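PDB 2CVO: probable N-acetyl-gamma-glutamyl-phosphate reductase, chloroplastic from Oryza sativa, which probably catalyses the NADPH-dependent reduction of N-acetyl-L-glutamyl 5-phosphate to the 5-semialdehyde, a step of L-arginine biosynthesis in the chloroplast. Local coordinates for residues 99-103 against 134-140; 298-302 against 314-318. One frame throughout, in Å; residues are numbered along the deposited sequence.

Contact 1. Residues 99-103 against 134-140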
loop_
_atom_site.group_PDB
_atom_site.type_symbol
_atom_site.label_atom_id
_atom_site.label_comp_id
_atom_site.label_asym_id
_atom_site.label_seq_id
_atom_site.Cartn_x
_atom_site.Cartn_y
_atom_site.Cartn_z
ATOM N N HIS A 99 -26.539 15.702 -6.810
ATOM C CA HIS A 99 -26.211 17.036 -7.339
ATOM C C HIS A 99 -27.365 17.414 -8.247
ATOM O O HIS A 99 -27.467 16.932 -9.377
ATOM C CB HIS A 99 -24.900 17.052 -8.145
ATOM C CG HIS A 99 -23.677 17.305 -7.315
ATOM N ND1 HIS A 99 -22.397 17.148 -7.804
ATOM C CD2 HIS A 99 -23.540 17.718 -6.032
ATOM C CE1 HIS A 99 -21.524 17.453 -6.860
ATOM N NE2 HIS A 99 -22.192 17.802 -5.774
ATOM N N GLY A 100 -28.233 18.280 -7.737
ATOM C CA GLY A 100 -29.409 18.697 -8.478
ATOM C C GLY A 100 -30.573 18.146 -7.685
ATOM O O GLY A 100 -31.621 18.782 -7.551
ATOM N N THR A 101 -30.370 16.945 -7.149
ATOM C CA THR A 101 -31.368 16.279 -6.325
ATOM C C THR A 101 -31.334 16.964 -4.968
ATOM O O THR A 101 -32.355 17.084 -4.287
ATOM C CB THR A 101 -31.033 14.783 -6.145
ATOM O OG1 THR A 101 -31.219 14.098 -7.390
ATOM C CG2 THR A 101 -31.917 14.153 -5.076
ATOM N N THR A 102 -30.140 17.415 -4.592
ATOM C CA THR A 102 -29.929 18.105 -3.326
ATOM C C THR A 102 -30.748 19.390 -3.258
ATOM O O THR A 102 -31.486 19.616 -2.298
ATOM C CB THR A 102 -28.447 18.470 -3.138
ATOM O OG1 THR A 102 -27.660 17.273 -3.112
ATOM C CG2 THR A 102 -28.249 19.243 -1.843
ATOM N N GLN A 103 -30.606 20.229 -4.280
ATOM C CA GLN A 103 -31.324 21.494 -4.343
ATOM C C GLN A 103 -32.827 21.316 -4.144
ATOM O O GLN A 103 -33.452 22.067 -3.395
ATOM C CB GLN A 103 -31.031 22.186 -5.676
ATOM C CG GLN A 103 -29.816 23.104 -5.617
ATOM C CD GLN A 103 -29.149 23.302 -6.964
ATOM O OE1 GLN A 103 -29.813 23.365 -7.995
ATOM N NE2 GLN A 103 -27.825 23.418 -6.957
ATOM N N TYR A 134 -21.458 22.204 -13.492
ATOM C CA TYR A 134 -22.191 21.003 -13.094
ATOM C C TYR A 134 -23.211 20.488 -14.110
ATOM O O TYR A 134 -24.030 19.625 -13.790
ATOM C CB TYR A 134 -22.871 21.219 -11.739
ATOM C CG TYR A 134 -21.894 21.277 -10.587
ATOM C CD1 TYR A 134 -21.100 22.404 -10.374
ATOM C CD2 TYR A 134 -21.727 20.183 -9.733
ATOM C CE1 TYR A 134 -20.162 22.441 -9.342
ATOM C CE2 TYR A 134 -20.792 20.210 -8.700
ATOM C CZ TYR A 134 -20.013 21.341 -8.511
ATOM O OH TYR A 134 -19.076 21.369 -7.501
ATOM N N GLY A 135 -23.162 21.018 -15.329
ATOM C CA GLY A 135 -24.061 20.563 -16.377
ATOM C C GLY A 135 -25.489 21.076 -16.404
ATOM O O GLY A 135 -26.017 21.366 -17.478
ATOM N N HIS A 136 -26.126 21.184 -15.242
ATOM C CA HIS A 136 -27.507 21.656 -15.188
ATOM C C HIS A 136 -27.668 22.973 -14.436
ATOM O O HIS A 136 -26.751 23.428 -13.749
ATOM C CB HIS A 136 -28.400 20.592 -14.550
ATOM C CG HIS A 136 -27.950 20.166 -13.187
ATOM N ND1 HIS A 136 -26.739 19.546 -12.964
ATOM C CD2 HIS A 136 -28.545 20.275 -11.976
ATOM C CE1 HIS A 136 -26.608 19.291 -11.674
ATOM N NE2 HIS A 136 -27.691 19.725 -11.053
ATOM N N SER A 137 -28.849 23.572 -14.563
ATOM C CA SER A 137 -29.150 24.843 -13.918
ATOM C C SER A 137 -29.530 24.710 -12.444
ATOM O O SER A 137 -30.143 23.724 -12.030
ATOM C CB SER A 137 -30.280 25.553 -14.668
ATOM O OG SER A 137 -31.476 24.793 -14.619
ATOM N N HIS A 138 -29.162 25.726 -11.667
ATOM C CA HIS A 138 -29.444 25.772 -10.236
ATOM C C HIS A 138 -30.963 25.722 -10.037
ATOM O O HIS A 138 -31.695 26.533 -10.603
ATOM C CB HIS A 138 -28.865 27.065 -9.653
ATOM C CG HIS A 138 -28.633 27.020 -8.176
ATOM N ND1 HIS A 138 -29.644 26.796 -7.268
ATOM C CD2 HIS A 138 -27.505 27.189 -7.447
ATOM C CE1 HIS A 138 -29.150 26.830 -6.043
ATOM N NE2 HIS A 138 -27.854 27.067 -6.125
ATOM N N ARG A 139 -31.427 24.775 -9.227
ATOM C CA ARG A 139 -32.858 24.603 -8.987
ATOM C C ARG A 139 -33.388 25.258 -7.718
ATOM O O ARG A 139 -34.545 25.049 -7.351
ATOM C CB ARG A 139 -33.194 23.113 -8.956
ATOM C CG ARG A 139 -32.699 22.355 -10.173
ATOM C CD ARG A 139 -32.943 20.869 -10.021
ATOM N NE ARG A 139 -32.333 20.104 -11.104
ATOM C CZ ARG A 139 -32.325 18.776 -11.164
ATOM N NH1 ARG A 139 -32.896 18.063 -10.200
ATOM N NH2 ARG A 139 -31.740 18.160 -12.182
ATOM N N ALA A 140 -32.546 26.042 -7.051
ATOM C CA ALA A 140 -32.944 26.730 -5.825
ATOM C C ALA A 140 -32.176 28.044 -5.680
ATOM O O ALA A 140 -31.558 28.305 -4.644
ATOM C CB ALA A 140 -32.690 25.832 -4.613
#
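The side chain of Gln103 lies flat over the ring of His138, amide and imidazole planes only 7° apart, with NE2 of Gln103 standing 3.6 Å above the centre of that ring. The stack depends on a torsion of His138: its CB is directed away from the helix, but CG is anti to the backbone N (chi1 -159°), which brings the ring back beneath the amide. A second ring contact is T-shaped. Tyr134 turns its edge to the face of His99, with planes at 80° and centroids 5.0 Å apart.

Hydrogen bonds hold both members of the stack. Gln103 OE1 accepts the backbone N of Arg139 in a nearly straight bond whose modelled 2.5 Å is unusually short and best read with caution. His138 ND1 takes Ala140 N at 3.0 Å, the donor lying in the ring plane, while NE2 bonds to Gln144. Were this imidazole cut back to an alanine, the Gln103 amide would probably lose its flat support and the Ala140 N-H its acceptor.

Close packing against the backbone is the third component. Gly100, the N-cap of helix 101-107, sets its CA 3.3 Å from His136 NE2 and 3.9 Å from the plane of the Arg139 guanidinium, over its centre. A CB here would clash with His136 and, at these backbone angles, with the preceding carbonyl. Asp121 OD2 accepts the backbone N of both Gly100 and Gln103 at this helix start.

The contact thus joins the head of a helix of the Rossmann-type NAD-binding domain to the loop between helices 127-134 and 141-144. Since His138 ND1 accepts a hydrogen bond while NE2 faces a carboxamide oxygen, the ring is probably neutral, with its proton on NE2.

Contact 2. Residues 298-302 against 314-318; sequences GSSVP and FMNVF
Asn316 reaches from strand 313-319 to the backbone of residues 298-302 and binds two of its carbonyls. Its CB already touches this segment, 3.7 Å from Ser300 O and 4.1 Å from Pro302 CG. A chi1 of -151° swings CG to the side facing away from its own N, and the carboxamide stands out from the strand. OD1 turns back to its own strand and accepts Val317 N at 2.9 Å, which helps to fix the rotation of the amide. That leaves ND2 at the tip facing the loop, where each of its hydrogens has an acceptor: Ser300 O at 2.7 Å and Gly298 O at 3.1 Å. Both bonds are close to straight and both acceptors lie near the amide plane of Asn316. The carbonyls are met differently, however: ND2 is tilted 17° from the carbonyl plane of Ser300 but stands 42° out of that of Gly298.

The strand belongs to the mixed sheet of the dimerisation domain, where it runs antiparallel to strand 325-332 and parallel to the short strand 293-295, outermost in this chain's sheet. Residues 298-302 follow that strand, so Asn316 holds the chain beyond the point where sheet pairing ends.

Phe318 meets the same loop with the rim of its ring: CE2 lies 3.4 Å from Ser299 O, in the ring plane, and CZ 3.6 Å from Ser300 O. Carbonyl oxygens thus face the weakly positive C-H edge, not the pi cloud. Val301 CG2 also approaches CZ, and Val301 and Phe318 both pack on Ile226 of a second subunit. At the other end of the contact Pro302 lies on the strand, its CG over the backbone of Met315 and its CB 4.2 Å from Phe314 CB, while the end of the Phe314 side chain leads away from the loop.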
loop_
_atom_site.group_PDB
_atom_site.type_symbol
_atom_site.label_atom_id
_atom_site.label_comp_id
_atom_site.label_asym_id
_atom_site.label_seq_id
_atom_site.Cartn_x
_atom_site.Cartn_y
_atom_site.Cartn_z
ATOM N N GLY A 298 8.633 25.883 13.977
ATOM C CA GLY A 298 9.841 25.952 13.178
ATOM C C GLY A 298 9.663 25.535 11.736
ATOM O O GLY A 298 8.750 26.000 11.064
ATOM N N SER A 299 10.542 24.657 11.265
ATOM C CA SER A 299 10.489 24.182 9.889
ATOM C C SER A 299 9.870 22.790 9.774
ATOM O O SER A 299 10.113 22.081 8.799
ATOM C CB SER A 299 11.896 24.170 9.286
ATOM O OG SER A 299 12.745 23.293 10.008
ATOM N N SER A 300 9.074 22.401 10.766
ATOM C CA SER A 300 8.425 21.091 10.744
ATOM C C SER A 300 7.521 20.980 9.515
ATOM O O SER A 300 6.734 21.879 9.231
ATOM C CB SER A 300 7.587 20.875 12.009
ATOM O OG SER A 300 8.397 20.897 13.172
ATOM N N VAL A 301 7.639 19.873 8.793
ATOM C CA VAL A 301 6.830 19.650 7.604
ATOM C C VAL A 301 5.564 18.879 7.969
ATOM O O VAL A 301 5.619 17.878 8.682
ATOM C CB VAL A 301 7.616 18.854 6.542
ATOM C CG1 VAL A 301 6.750 18.630 5.305
ATOM C CG2 VAL A 301 8.894 19.611 6.169
ATOM N N PRO A 302 4.401 19.349 7.504
ATOM C CA PRO A 302 3.148 18.651 7.815
ATOM C C PRO A 302 3.019 17.360 7.003
ATOM O O PRO A 302 3.220 17.374 5.791
ATOM C CB PRO A 302 2.073 19.664 7.414
ATOM C CG PRO A 302 2.792 20.999 7.465
ATOM C CD PRO A 302 4.129 20.656 6.883
ATOM N N PHE A 314 -3.074 20.747 9.622
ATOM C CA PHE A 314 -1.733 21.154 10.036
ATOM C C PHE A 314 -1.126 21.926 8.871
ATOM O O PHE A 314 -1.283 21.534 7.715
ATOM C CB PHE A 314 -0.849 19.938 10.352
ATOM C CG PHE A 314 -1.189 19.229 11.649
ATOM C CD1 PHE A 314 -2.181 19.708 12.501
ATOM C CD2 PHE A 314 -0.506 18.067 12.008
ATOM C CE1 PHE A 314 -2.491 19.037 13.693
ATOM C CE2 PHE A 314 -0.805 17.387 13.197
ATOM C CZ PHE A 314 -1.801 17.872 14.040
ATOM N N MET A 315 -0.436 23.022 9.166
ATOM C CA MET A 315 0.170 23.807 8.104
ATOM C C MET A 315 1.468 24.487 8.508
ATOM O O MET A 315 1.801 24.596 9.687
ATOM C CB MET A 315 -0.819 24.864 7.590
ATOM C CG MET A 315 -1.292 25.853 8.644
ATOM S SD MET A 315 -2.360 27.172 7.984
ATOM C CE MET A 315 -3.705 26.256 7.411
ATOM N N ASN A 316 2.210 24.927 7.503
ATOM C CA ASN A 316 3.454 25.632 7.726
ATOM C C ASN A 316 3.776 26.362 6.435
ATOM O O ASN A 316 3.236 26.032 5.373
ATOM C CB ASN A 316 4.592 24.666 8.080
ATOM C CG ASN A 316 5.651 25.321 8.960
ATOM O OD1 ASN A 316 5.716 26.545 9.053
ATOM N ND2 ASN A 316 6.485 24.509 9.605
ATOM N N VAL A 317 4.639 27.366 6.534
ATOM C CA VAL A 317 5.033 28.143 5.374
ATOM C C VAL A 317 6.549 28.171 5.310
ATOM O O VAL A 317 7.221 28.309 6.332
ATOM C CB VAL A 317 4.469 29.585 5.443
ATOM C CG1 VAL A 317 4.800 30.211 6.772
ATOM C CG2 VAL A 317 5.038 30.422 4.303
ATOM N N PHE A 318 7.085 28.029 4.103
ATOM C CA PHE A 318 8.528 28.014 3.918
ATOM C C PHE A 318 9.005 29.001 2.861
ATOM O O PHE A 318 8.242 29.432 1.996
ATOM C CB PHE A 318 8.990 26.607 3.526
ATOM C CG PHE A 318 8.474 25.524 4.431
ATOM C CD1 PHE A 318 7.195 25.000 4.250
ATOM C CD2 PHE A 318 9.260 25.034 5.472
ATOM C CE1 PHE A 318 6.704 23.995 5.097
ATOM C CE2 PHE A 318 8.782 24.033 6.324
ATOM C CZ PHE A 318 7.501 23.512 6.134
#

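Contact 1 and contact 2 follow one another along the chain, the first complete before the second begins. Their centres are 39 Å apart, on opposite sides of the chain's centre, and their nearest atoms are about 22 Å from each other. They share no helix, strand or sheet. Helix 170-184 falls between them in sequence; Cys170, the active-site residue by similarity, lies at its start, its side chain about 11 Å from that of Tyr134, while Met315 packs on Leu177 and Pro178. Contact 1 is thus internal to the NAD-binding domain, near the probable catalytic centre, whereas contact 2 belongs to the dimerisation domain and is the one that meets other subunits of the tetramer.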